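Local coordinates for uncharacterized protein SMc04130 (Sinorhizobium meliloti, PDB 3JU2) that is of unknown function but binds a zinc ion within a xylose isomerase-like TIM barrel, at residues L202-C207 and G244-E249; P139-P144 and G174-V179; A37-Q42 and L65-F70; C28-I33 and P260-I265; D215-R220 and E249-D254. All coordinates share one frame; numbering follows the deposited sequence.

Interaction 1: L202-C207 and G244-E249; sequences LAHHIC and GAQEVE. With ZN (zinc ion), chain D.
Strands 202-206 and 246-248 run parallel with their short axes turned 43° from each other, and three backbone bonds form the alternating ladder of a parallel sheet: E247 N to H204 O, I206 N to E247 O, and E249 N to I206 O. The pair illustrates how a barrel uses the two faces of one sheet for different chemistry. On the face carrying H205 and E247 the side chains that meet are polar, and just past the strand end E249 joins them. The imidazole of H205 gives ND1 to the zinc ion at 2.3 Å, and E249 OE1 reaches the same ion at 2.1 Å; the E249 carboxylate stands nearly upright to the ring, 79° between planes. E247, its CG opposite the backbone N (chi1 174°) and its chain extended, lies alongside H205, with OE2 3.0 Å from H205 NE2 but above the ring face rather than in line with the N-H. That N-H goes instead to a water at the ring edge, 2.7 Å from H205 NE2, which donates to E247 OE1. The second-shell glutamate thus holds the histidine through a water, while T63 and N11 bind its two oxygens. On the other face H204 and Q246 lie side by side, Q246 CG 3.8 Å from H204 ND1, whose polar partner is R234; next to them I206 CD1 meets V248 CG2 at 3.9 Å. Helix 230-239 links the two strands as a beta-alpha-beta crossover; strand 173-178 flanks 202-206, strand 8-11 flanks 246-248, and helix 261-276 touches I206, Q246 and V248 from outside.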
# COMPACT_ATOMS: atom_id res chain seq x y z
N LEU A 202 -2.77 21.45 2.37
CA LEU A 202 -3.72 21.97 3.36
C LEU A 202 -3.46 21.47 4.80
O LEU A 202 -3.83 22.14 5.77
CB LEU A 202 -5.16 21.67 2.95
CG LEU A 202 -5.73 22.42 1.73
CD1 LEU A 202 -7.09 21.87 1.34
CD2 LEU A 202 -5.82 23.94 2.01
N ALA A 203 -2.80 20.31 4.92
CA ALA A 203 -2.49 19.72 6.23
C ALA A 203 -1.35 18.74 6.14
O ALA A 203 -1.07 18.18 5.06
CB ALA A 203 -3.74 19.03 6.83
N HIS A 204 -0.70 18.52 7.28
CA HIS A 204 0.39 17.57 7.38
C HIS A 204 0.18 16.75 8.66
O HIS A 204 0.17 17.30 9.78
CB HIS A 204 1.73 18.32 7.37
CG HIS A 204 2.93 17.46 7.60
ND1 HIS A 204 4.12 17.98 8.04
CD2 HIS A 204 3.14 16.13 7.43
CE1 HIS A 204 5.01 17.02 8.15
NE2 HIS A 204 4.44 15.88 7.79
N HIS A 205 -0.01 15.44 8.50
CA HIS A 205 -0.27 14.56 9.66
C HIS A 205 0.93 13.72 9.94
O HIS A 205 1.58 13.20 9.01
CB HIS A 205 -1.48 13.64 9.45
CG HIS A 205 -2.77 14.37 9.21
ND1 HIS A 205 -3.96 13.70 9.07
CD2 HIS A 205 -3.06 15.68 9.08
CE1 HIS A 205 -4.93 14.57 8.85
NE2 HIS A 205 -4.41 15.78 8.85
N ILE A 206 1.23 13.54 11.21
CA ILE A 206 2.40 12.83 11.62
C ILE A 206 2.13 11.69 12.61
O ILE A 206 1.16 11.69 13.27
CB ILE A 206 3.50 13.77 12.11
CG1 ILE A 206 2.98 14.70 13.19
CG2 ILE A 206 3.99 14.60 10.99
CD1 ILE A 206 4.05 15.25 14.08
N CYS A 207 3.06 10.75 12.65
CA CYS A 207 2.98 9.47 13.30
C CYS A 207 4.11 8.66 12.72
O CYS A 207 4.96 9.21 12.11
CB CYS A 207 1.64 8.79 13.09
SG CYS A 207 1.20 8.47 11.45
N GLY A 244 2.43 25.20 7.99
CA GLY A 244 1.37 24.94 8.97
C GLY A 244 1.76 23.88 9.99
O GLY A 244 2.81 23.25 9.90
N ALA A 245 0.90 23.72 11.00
CA ALA A 245 1.18 22.86 12.14
C ALA A 245 1.25 21.40 11.71
O ALA A 245 0.53 20.99 10.80
CB ALA A 245 0.09 23.05 13.21
N GLN A 246 2.14 20.64 12.35
CA GLN A 246 2.20 19.20 12.18
C GLN A 246 1.17 18.57 13.13
O GLN A 246 1.23 18.79 14.34
CB GLN A 246 3.58 18.66 12.52
CG GLN A 246 4.67 19.17 11.58
CD GLN A 246 6.01 18.63 11.92
OE1 GLN A 246 6.20 17.41 12.03
NE2 GLN A 246 6.97 19.52 12.07
N GLU A 247 0.25 17.78 12.57
CA GLU A 247 -0.88 17.22 13.30
C GLU A 247 -0.67 15.74 13.64
O GLU A 247 -0.67 14.87 12.77
CB GLU A 247 -2.16 17.47 12.51
CG GLU A 247 -3.45 16.83 13.07
CD GLU A 247 -4.58 16.82 12.04
OE1 GLU A 247 -4.90 17.90 11.47
OE2 GLU A 247 -5.17 15.72 11.80
N VAL A 248 -0.48 15.47 14.93
CA VAL A 248 -0.35 14.10 15.42
C VAL A 248 -1.64 13.27 15.34
O VAL A 248 -2.62 13.53 16.06
CB VAL A 248 0.19 14.06 16.87
CG1 VAL A 248 0.43 12.61 17.30
CG2 VAL A 248 1.49 14.80 16.96
N GLU A 249 -1.60 12.24 14.50
CA GLU A 249 -2.71 11.29 14.35
C GLU A 249 -2.24 9.83 14.51
O GLU A 249 -1.63 9.23 13.59
CB GLU A 249 -3.43 11.50 13.02
CG GLU A 249 -4.72 10.66 12.87
CD GLU A 249 -5.38 10.87 11.53
OE1 GLU A 249 -4.63 10.97 10.54
OE2 GLU A 249 -6.62 10.94 11.46
ZN ZN D . -4.18 11.48 8.57
O HOH W 1 -1.54 20.19 9.37
O HOH W 2 -6.11 17.84 8.97

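Interaction 2: P139-P144 and G174-V179; sequences PLAIEP and GVAIDV. With ZN (zinc ion), chain D.
E143 and D178 meet at the zinc ion, and the glutamate shows how a side chain following I142 reaches a metal shared with the neighbouring strand. Its CB rests 4.0 Å from A176 CB, and its CG passes A176 O. With CG anti to the backbone N (chi1 174°) and the chain extended beyond it, CD is carried forward to the ion, where OE2 binds at 2.1 Å; OE1 remains 3.6 Å from the zinc, so the carboxylate binds through one oxygen. D178 OD2 completes this half of the site at 2.0 Å, with the two carboxylates nearly coplanar, 22° apart, and H205 and E249 supply the other ligands. The strands behind them, 140-142 and 173-178, are neighbours in the closed parallel barrel of the TIM fold, and the zinc lies at the C-terminal ends of the strands, where TIM barrels usually carry their active sites. Backbone bonds from G174 N to L140 O, I142 N to G174 O and A176 N to I142 O set the register. Where the strands diverge, a water takes over: it accepts from D178 N and donates to P144 O and A176 O. D178 has further duties, its OD1 capping Y180 N at the start of helix 179-182 and its OD2 receiving R220 NH1. Below the site, A141 CB packs on A176 CB at 4.0 Å, while I142 and V175 face helix 159-169.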
# COMPACT_ATOMS: atom_id res chain seq x y z
N PRO A 139 -11.89 24.88 2.70
CA PRO A 139 -11.06 24.11 1.79
C PRO A 139 -11.29 22.61 2.01
O PRO A 139 -11.48 22.18 3.15
CB PRO A 139 -9.64 24.48 2.21
CG PRO A 139 -9.79 25.82 2.90
CD PRO A 139 -11.09 25.71 3.61
N LEU A 140 -11.33 21.84 0.93
CA LEU A 140 -11.54 20.41 1.01
C LEU A 140 -10.20 19.73 0.89
O LEU A 140 -9.53 19.90 -0.12
CB LEU A 140 -12.47 19.94 -0.10
CG LEU A 140 -13.94 20.38 -0.04
CD1 LEU A 140 -14.72 19.77 -1.20
CD2 LEU A 140 -14.62 20.05 1.31
N ALA A 141 -9.78 18.99 1.91
CA ALA A 141 -8.49 18.30 1.87
C ALA A 141 -8.69 16.82 1.58
O ALA A 141 -9.19 16.06 2.43
CB ALA A 141 -7.69 18.51 3.17
N ILE A 142 -8.35 16.41 0.36
CA ILE A 142 -8.33 14.99 0.01
C ILE A 142 -7.16 14.36 0.75
O ILE A 142 -6.01 14.78 0.59
CB ILE A 142 -8.14 14.78 -1.51
CG1 ILE A 142 -9.31 15.42 -2.29
CG2 ILE A 142 -7.99 13.27 -1.84
CD1 ILE A 142 -9.09 15.41 -3.78
N GLU A 143 -7.45 13.36 1.57
CA GLU A 143 -6.36 12.67 2.25
C GLU A 143 -6.13 11.35 1.54
O GLU A 143 -6.96 10.43 1.68
CB GLU A 143 -6.69 12.46 3.73
CG GLU A 143 -5.65 11.61 4.44
CD GLU A 143 -5.89 11.49 5.94
OE1 GLU A 143 -7.05 11.58 6.39
OE2 GLU A 143 -4.91 11.27 6.65
N PRO A 144 -5.04 11.25 0.74
CA PRO A 144 -4.78 9.95 0.16
C PRO A 144 -4.50 8.95 1.28
O PRO A 144 -3.78 9.27 2.24
CB PRO A 144 -3.53 10.18 -0.69
CG PRO A 144 -2.90 11.41 -0.17
CD PRO A 144 -4.02 12.25 0.34
N GLY A 174 -7.60 20.75 -1.96
CA GLY A 174 -6.19 20.46 -1.81
C GLY A 174 -6.02 19.09 -1.17
O GLY A 174 -6.93 18.25 -1.21
N VAL A 175 -4.83 18.88 -0.62
CA VAL A 175 -4.42 17.59 -0.03
C VAL A 175 -4.03 17.71 1.46
O VAL A 175 -3.43 18.71 1.89
CB VAL A 175 -3.30 16.89 -0.86
CG1 VAL A 175 -3.80 16.56 -2.31
CG2 VAL A 175 -2.02 17.72 -0.89
N ALA A 176 -4.42 16.68 2.24
CA ALA A 176 -3.88 16.44 3.57
C ALA A 176 -2.82 15.35 3.39
O ALA A 176 -3.14 14.25 2.95
CB ALA A 176 -4.98 15.95 4.53
N ILE A 177 -1.57 15.69 3.67
CA ILE A 177 -0.48 14.76 3.53
C ILE A 177 -0.22 14.09 4.88
O ILE A 177 0.33 14.71 5.79
CB ILE A 177 0.82 15.43 3.01
CG1 ILE A 177 0.57 16.14 1.67
CG2 ILE A 177 1.97 14.40 2.91
CD1 ILE A 177 1.75 16.96 1.18
N ASP A 178 -0.63 12.82 5.00
CA ASP A 178 -0.37 12.00 6.21
C ASP A 178 0.78 11.06 5.93
O ASP A 178 0.71 10.20 5.03
CB ASP A 178 -1.64 11.23 6.60
CG ASP A 178 -1.52 10.47 7.97
OD1 ASP A 178 -0.44 10.08 8.44
OD2 ASP A 178 -2.58 10.30 8.61
N VAL A 179 1.85 11.19 6.71
CA VAL A 179 3.04 10.36 6.51
C VAL A 179 2.75 8.84 6.52
O VAL A 179 3.42 8.08 5.82
CB VAL A 179 4.19 10.71 7.51
CG1 VAL A 179 4.59 12.20 7.37
CG2 VAL A 179 3.82 10.35 8.99
ZN ZN D . -4.18 11.48 8.57
O HOH W 3 -2.21 11.44 3.10

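Interaction 3: A37-Q42 and L65-F70; sequences APWRDQ and LCRGGF
The indole of W39 has C66 over one face, at the C-terminal ends of two adjacent strands of the TIM barrel, 35-37 and 61-69: C66 CB stands 3.5 Å from the centroid of the W39 five-membered ring, only 10° off its normal, a CH-pi contact, and C66 SG adds a sulfur-aromatic contact 4.2 Å from the same centroid. The guanidinium of R67 has W39 CZ3 over one face and F70 CZ over the opposite one, both toward its rim, with its plane tilted 44° from the indole, while R67 NH2 lies at the edge of the F70 ring. W39 touches the zinc ligand E249, and R67 NH2 binds a glycerol, probably from crystallisation, consistent with the edge of a pocket by the zinc site. W39 is the N-cap residue of helix 40-46, with its NE1 bonded to N11. The backbones join through C66 N to P38 O at 3.1 Å and R40 N to C66 O at 2.8 Å, and the C66-R67 peptide bond is cis. The R40 chain bends at chi3 (71°), turning back toward the strand; NH2 pairs with D85, and at the guanidinium edge NH1 donates to R67 O at 3.1 Å.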
# COMPACT_ATOMS: atom_id res chain seq x y z
N ALA A 37 -7.33 18.71 15.85
CA ALA A 37 -8.24 18.27 14.81
C ALA A 37 -9.25 17.28 15.43
O ALA A 37 -8.91 16.13 15.69
CB ALA A 37 -7.50 17.63 13.66
N PRO A 38 -10.48 17.75 15.68
CA PRO A 38 -11.50 16.90 16.27
C PRO A 38 -12.22 16.07 15.22
O PRO A 38 -12.10 16.33 14.01
CB PRO A 38 -12.47 17.91 16.88
CG PRO A 38 -12.38 19.10 15.95
CD PRO A 38 -10.96 19.13 15.44
N TRP A 39 -12.97 15.08 15.70
CA TRP A 39 -13.77 14.22 14.84
C TRP A 39 -15.24 14.60 15.01
O TRP A 39 -15.65 15.12 16.06
CB TRP A 39 -13.52 12.74 15.18
CG TRP A 39 -12.18 12.25 14.66
CD1 TRP A 39 -10.93 12.73 14.97
CD2 TRP A 39 -11.96 11.20 13.70
NE1 TRP A 39 -9.97 12.05 14.28
CE2 TRP A 39 -10.57 11.11 13.48
CE3 TRP A 39 -12.81 10.33 13.01
CZ2 TRP A 39 -10.01 10.17 12.61
CZ3 TRP A 39 -12.25 9.41 12.15
CH2 TRP A 39 -10.87 9.34 11.94
N ARG A 40 -16.02 14.38 13.96
CA ARG A 40 -17.42 14.77 13.93
C ARG A 40 -18.26 14.12 15.04
O ARG A 40 -19.13 14.78 15.60
CB ARG A 40 -18.01 14.52 12.56
CG ARG A 40 -17.49 15.51 11.52
CD ARG A 40 -17.85 15.05 10.14
NE ARG A 40 -19.28 15.19 9.90
CZ ARG A 40 -19.94 14.56 8.95
NH1 ARG A 40 -19.30 13.73 8.13
NH2 ARG A 40 -21.24 14.76 8.80
N ASP A 41 -17.96 12.87 15.40
CA ASP A 41 -18.67 12.21 16.51
C ASP A 41 -18.36 12.81 17.90
O ASP A 41 -19.25 12.90 18.75
CB ASP A 41 -18.49 10.68 16.49
CG ASP A 41 -17.05 10.22 16.73
OD1 ASP A 41 -16.09 11.00 16.54
OD2 ASP A 41 -16.88 9.05 17.11
N GLN A 42 -17.12 13.27 18.08
CA GLN A 42 -16.69 13.98 19.29
C GLN A 42 -17.40 15.32 19.45
O GLN A 42 -17.78 15.72 20.56
CB GLN A 42 -15.17 14.20 19.28
CG GLN A 42 -14.38 12.92 19.19
CD GLN A 42 -12.89 13.17 19.11
OE1 GLN A 42 -12.43 13.98 18.31
NE2 GLN A 42 -12.13 12.45 19.92
N LEU A 65 -11.08 19.24 10.28
CA LEU A 65 -12.15 18.43 10.79
C LEU A 65 -12.19 17.05 10.13
O LEU A 65 -12.18 16.96 8.95
CB LEU A 65 -13.49 19.12 10.57
CG LEU A 65 -14.72 18.44 11.16
CD1 LEU A 65 -14.68 18.39 12.63
CD2 LEU A 65 -15.96 19.06 10.71
N CYS A 66 -12.17 16.01 10.95
CA CYS A 66 -12.32 14.65 10.46
C CYS A 66 -13.76 14.20 10.64
O CYS A 66 -14.43 14.56 11.61
CB CYS A 66 -11.38 13.70 11.21
SG CYS A 66 -9.63 14.08 11.01
N ARG A 67 -14.24 13.41 9.68
CA ARG A 67 -13.93 13.60 8.29
C ARG A 67 -15.18 13.62 7.42
O ARG A 67 -16.22 13.17 7.81
CB ARG A 67 -13.01 12.50 7.80
CG ARG A 67 -13.63 11.14 7.88
CD ARG A 67 -12.94 10.21 8.81
NE ARG A 67 -13.75 9.04 9.07
CZ ARG A 67 -13.33 7.79 8.98
NH1 ARG A 67 -14.15 6.80 9.24
NH2 ARG A 67 -12.08 7.52 8.64
N GLY A 68 -15.03 14.15 6.23
CA GLY A 68 -15.97 13.90 5.17
C GLY A 68 -15.51 12.82 4.22
O GLY A 68 -14.55 12.15 4.47
N GLY A 69 -16.23 12.66 3.13
CA GLY A 69 -15.91 11.67 2.13
C GLY A 69 -16.94 10.57 2.04
O GLY A 69 -18.10 10.80 2.13
N PHE A 70 -16.47 9.37 1.87
CA PHE A 70 -17.32 8.17 1.79
C PHE A 70 -18.37 8.27 0.69
O PHE A 70 -19.56 8.10 0.91
CB PHE A 70 -17.86 7.81 3.19
CG PHE A 70 -16.74 7.43 4.13
CD1 PHE A 70 -16.17 6.15 4.05
CD2 PHE A 70 -16.20 8.36 5.00
CE1 PHE A 70 -15.09 5.79 4.88
CE2 PHE A 70 -15.13 8.02 5.84
CZ PHE A 70 -14.57 6.74 5.78

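Interaction 4: C28-I33 and P260-I265; sequences CLKHGI and PADEVI
A Schellman motif ends helix 21-30 of the TIM barrel, and the residues around it pack against the first turn of helix 261-276, so that the first and last helices of the barrel's outer layer meet through H31 and D262. The motif rests on I33 N bonding to C28 O at 2.9 Å, with G32 at positive phi as the C-prime residue and a weak, long bond from G32 N to L29 O. K30, H31 and I33 all point toward the neighbouring helix. Here a polar fringe, K30, H31 and D262, borders an apolar patch of C28, I33 and I265. In the patch, I265 is central: its CG2 meets I33 CD1 at 3.6 Å and lies 3.9 Å from H31 CG, coming at the imidazole obliquely, and its CD1 approaches C28 SG. I33, C28 and I265 all touch I10 of strand 8-11, which places this layer directly against the barrel wall. At the fringe, D262 OD1 is gripped by two donors. K30 NZ forms a salt bridge to it, arriving from above the carboxylate plane after the lysine chain bends at chi3 (62°). K30 and D262 also touch a crystal neighbour, and D262 was modelled in two conformers, so both bonds to its OD1 describe one of the two. The imidazole and carboxylate planes stand 41° apart, and H31 NE2 donates to D262 OD1 at 2.8 Å, within 3° of its own ring plane and on the anti lone pair of that oxygen.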
# COMPACT_ATOMS: atom_id res chain seq x y z
N CYS A 28 -4.66 19.32 26.13
CA CYS A 28 -3.81 19.98 25.11
C CYS A 28 -3.37 21.38 25.54
O CYS A 28 -2.18 21.70 25.49
CB CYS A 28 -4.51 20.03 23.76
SG CYS A 28 -4.57 18.40 22.95
N LEU A 29 -4.32 22.20 25.98
CA LEU A 29 -4.03 23.59 26.39
C LEU A 29 -3.09 23.65 27.58
O LEU A 29 -2.30 24.58 27.69
CB LEU A 29 -5.30 24.34 26.73
CG LEU A 29 -6.30 24.72 25.65
CD1 LEU A 29 -7.61 25.04 26.33
CD2 LEU A 29 -5.80 25.89 24.80
N LYS A 30 -3.18 22.63 28.44
CA LYS A 30 -2.33 22.48 29.62
C LYS A 30 -0.88 22.16 29.26
O LYS A 30 0.04 22.55 29.97
CB LYS A 30 -2.91 21.41 30.55
CG LYS A 30 -2.25 21.28 31.92
CD LYS A 30 -2.94 20.26 32.84
CE LYS A 30 -2.87 18.87 32.25
NZ LYS A 30 -2.60 17.81 33.24
N HIS A 31 -0.67 21.42 28.16
CA HIS A 31 0.68 21.09 27.66
C HIS A 31 1.23 22.11 26.64
O HIS A 31 2.28 21.89 26.03
CB HIS A 31 0.72 19.68 27.07
CG HIS A 31 0.70 18.60 28.10
ND1 HIS A 31 1.85 18.00 28.58
CD2 HIS A 31 -0.33 18.00 28.74
CE1 HIS A 31 1.53 17.08 29.47
NE2 HIS A 31 0.21 17.06 29.59
N GLY A 32 0.51 23.21 26.45
CA GLY A 32 1.00 24.30 25.62
C GLY A 32 0.62 24.16 24.16
O GLY A 32 1.06 24.95 23.32
N ILE A 33 -0.19 23.14 23.87
CA ILE A 33 -0.69 22.85 22.53
C ILE A 33 -2.00 23.60 22.33
O ILE A 33 -2.93 23.49 23.14
CB ILE A 33 -0.91 21.32 22.32
CG1 ILE A 33 0.43 20.60 22.40
CG2 ILE A 33 -1.62 21.04 20.99
CD1 ILE A 33 0.32 19.12 22.64
N PRO A 260 -2.45 6.76 30.09
CA PRO A 260 -3.11 8.01 30.48
C PRO A 260 -2.89 9.07 29.41
O PRO A 260 -1.78 9.19 28.88
CB PRO A 260 -2.37 8.42 31.77
CG PRO A 260 -1.79 7.16 32.30
CD PRO A 260 -1.44 6.35 31.09
N ALA A 261 -3.95 9.81 29.09
CA ALA A 261 -3.91 10.82 28.03
C ALA A 261 -2.79 11.85 28.23
O ALA A 261 -2.18 12.28 27.25
CB ALA A 261 -5.24 11.50 27.92
N ASP A 262 -2.53 12.23 29.48
CA ASP A 262 -1.46 13.17 29.79
C ASP A 262 -0.08 12.65 29.39
O ASP A 262 0.74 13.42 28.90
CB ASP A 262 -1.46 13.58 31.27
CG ASP A 262 -2.30 14.82 31.53
OD1 ASP A 262 -1.94 15.91 31.04
OD2 ASP A 262 -3.31 14.71 32.24
N GLU A 263 0.17 11.35 29.58
CA GLU A 263 1.42 10.74 29.17
C GLU A 263 1.57 10.71 27.63
O GLU A 263 2.67 10.88 27.11
CB GLU A 263 1.53 9.32 29.72
CG GLU A 263 2.88 8.64 29.50
CD GLU A 263 2.86 7.15 29.83
OE1 GLU A 263 1.89 6.67 30.47
OE2 GLU A 263 3.82 6.44 29.45
N VAL A 264 0.46 10.49 26.94
CA VAL A 264 0.45 10.43 25.46
C VAL A 264 0.80 11.81 24.89
O VAL A 264 1.72 11.93 24.07
CB VAL A 264 -0.91 9.91 24.93
CG1 VAL A 264 -0.95 9.93 23.39
CG2 VAL A 264 -1.21 8.50 25.49
N ILE A 265 0.08 12.84 25.34
CA ILE A 265 0.29 14.22 24.89
C ILE A 265 1.70 14.76 25.24
O ILE A 265 2.31 15.47 24.43
CB ILE A 265 -0.85 15.15 25.39
CG1 ILE A 265 -2.23 14.68 24.91
CG2 ILE A 265 -0.62 16.61 25.01
CD1 ILE A 265 -2.44 14.67 23.39

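Interaction 5: D215-R220 and E249-D254; sequences DMLTDR and EIFSAD. With ZN (zinc ion), chain D.
R220 starts with CG beside its backbone N (chi1 -65°) and then runs extended to NE, while F251 CG also sits beside its own N (chi1 -49°), and the two side chains come to lie side by side, pointing the same way. The guanidinium thereby passes over the phenyl face in a cation-pi contact, R220 CZ 4.3 Å from the F251 ring centroid with the planes 42° apart, and L217 O approaches the ring edge. At the end of the arginine, NH1 donates to E249 O at 3.0 Å and weakly to E249 OE1, the zinc-binding oxygen; a water joins NH2 to OE1. The principle is a second-shell arginine holding a metal ligand, its charge probably balancing the acids. Farther out R220 N bonds to F251 O and A253 N to T218 O, whereas F251 N is buried without a partner. D215 OD2 shapes an Asx motif, accepting from L217 N and T218 N. One water links D219 OD1, R220 O and S252 OG; D219 also pairs with K214, and S252 OG with W256 N. These loops follow strands 201-206 and 246-248 and lead to helices 230-239 and 261-276, with helix 179-182 touching R220 and M216 packing on M216 of the second subunit.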
# COMPACT_ATOMS: atom_id res chain seq x y z
N ASP A 215 -1.11 -4.58 13.05
CA ASP A 215 -2.53 -4.45 12.76
C ASP A 215 -2.63 -3.45 11.61
O ASP A 215 -1.88 -2.46 11.56
CB ASP A 215 -3.31 -3.95 13.98
CG ASP A 215 -4.83 -3.93 13.74
OD1 ASP A 215 -5.49 -4.92 14.11
OD2 ASP A 215 -5.39 -2.94 13.18
N MET A 216 -3.53 -3.71 10.68
CA MET A 216 -3.66 -2.84 9.51
C MET A 216 -4.22 -1.44 9.78
O MET A 216 -3.98 -0.52 8.99
CB MET A 216 -4.42 -3.55 8.37
CG MET A 216 -3.63 -4.80 7.91
SD MET A 216 -4.59 -5.82 6.81
CE MET A 216 -4.68 -4.75 5.36
N LEU A 217 -4.94 -1.26 10.88
CA LEU A 217 -5.62 0.02 11.13
C LEU A 217 -5.13 0.71 12.41
O LEU A 217 -4.92 1.93 12.44
CB LEU A 217 -7.13 -0.19 11.22
CG LEU A 217 -8.07 0.99 11.45
CD1 LEU A 217 -7.90 2.08 10.33
CD2 LEU A 217 -9.52 0.46 11.48
N THR A 218 -4.98 -0.07 13.49
CA THR A 218 -4.79 0.53 14.81
C THR A 218 -3.42 0.23 15.43
O THR A 218 -3.32 0.06 16.65
CB THR A 218 -5.90 0.05 15.78
OG1 THR A 218 -5.85 -1.38 15.86
CG2 THR A 218 -7.29 0.53 15.31
N ASP A 219 -2.36 0.21 14.62
CA ASP A 219 -1.00 0.06 15.15
C ASP A 219 -0.05 1.09 14.53
O ASP A 219 1.09 0.79 14.18
CB ASP A 219 -0.48 -1.38 14.93
CG ASP A 219 0.79 -1.67 15.75
OD1 ASP A 219 0.92 -1.08 16.86
OD2 ASP A 219 1.66 -2.44 15.28
N ARG A 220 -0.57 2.31 14.36
CA ARG A 220 0.27 3.46 14.06
C ARG A 220 1.26 3.69 15.19
O ARG A 220 0.94 3.46 16.37
CB ARG A 220 -0.59 4.70 13.85
CG ARG A 220 -1.49 4.62 12.63
CD ARG A 220 -1.92 6.03 12.31
NE ARG A 220 -2.88 6.09 11.23
CZ ARG A 220 -3.20 7.21 10.59
NH1 ARG A 220 -2.63 8.37 10.93
NH2 ARG A 220 -4.10 7.17 9.61
N GLU A 249 -1.60 12.24 14.50
CA GLU A 249 -2.71 11.29 14.35
C GLU A 249 -2.24 9.83 14.51
O GLU A 249 -1.63 9.23 13.59
CB GLU A 249 -3.43 11.50 13.02
CG GLU A 249 -4.72 10.66 12.87
CD GLU A 249 -5.38 10.87 11.53
OE1 GLU A 249 -4.63 10.97 10.54
OE2 GLU A 249 -6.62 10.94 11.46
N ILE A 250 -2.48 9.28 15.69
CA ILE A 250 -2.01 7.94 16.04
C ILE A 250 -3.23 7.07 16.39
O ILE A 250 -4.01 7.46 17.24
CB ILE A 250 -1.05 7.99 17.27
CG1 ILE A 250 0.25 8.74 16.91
CG2 ILE A 250 -0.71 6.57 17.73
CD1 ILE A 250 1.09 9.08 18.12
N PHE A 251 -3.40 5.94 15.70
CA PHE A 251 -4.39 4.95 16.14
C PHE A 251 -3.57 3.81 16.70
O PHE A 251 -2.84 3.14 15.94
CB PHE A 251 -5.29 4.42 15.01
CG PHE A 251 -5.90 5.49 14.12
CD1 PHE A 251 -6.31 6.71 14.63
CD2 PHE A 251 -6.13 5.22 12.78
CE1 PHE A 251 -6.89 7.69 13.79
CE2 PHE A 251 -6.71 6.18 11.94
CZ PHE A 251 -7.09 7.42 12.45
N SER A 252 -3.63 3.63 18.02
CA SER A 252 -2.80 2.62 18.68
C SER A 252 -3.60 1.84 19.75
O SER A 252 -3.58 2.20 20.93
CB SER A 252 -1.58 3.28 19.31
OG SER A 252 -0.77 2.33 20.00
N ALA A 253 -4.30 0.80 19.32
CA ALA A 253 -5.22 0.05 20.20
C ALA A 253 -4.53 -0.60 21.42
O ALA A 253 -5.12 -0.65 22.51
CB ALA A 253 -5.97 -0.99 19.41
N ASP A 254 -3.30 -1.06 21.22
CA ASP A 254 -2.55 -1.88 22.19
C ASP A 254 -1.41 -1.14 22.87
O ASP A 254 -0.67 -1.72 23.67
CB ASP A 254 -2.01 -3.14 21.52
CG ASP A 254 -3.09 -4.20 21.29
OD1 ASP A 254 -3.79 -4.58 22.26
OD2 ASP A 254 -3.24 -4.66 20.13
ZN ZN D . -4.18 11.48 8.57
O HOH W 4 -1.70 -1.24 18.81
O HOH W 5 -4.08 -2.98 17.37
O HOH W 6 0.90 1.39 18.14
O HOH W 7 -5.81 9.20 8.35

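One zinc site draws most of these contacts together: interactions 1 and 2 supply two ligands each, and interaction 5 shares E249 with interaction 1. Interactions 1 and 2, with centres about 10 Å apart, are joined through neighbouring strands, H205 N lying 2.8 Å from I177 O. R220 of interaction 5 reaches back to interaction 2 by a salt bridge, R220 NH1 to D178 OD2 at 3.0 Å. Interaction 3 borders the site through W39, whose CZ2 is 3.7 Å from E249 OE2 and 4.0 Å from F251 CZ. Interaction 4 stands apart in the helical layer, its centre about 16 Å from that of interaction 1, with nearest atoms about 7 Å apart, yet helix 261-276 follows strand 246-248 of interaction 1.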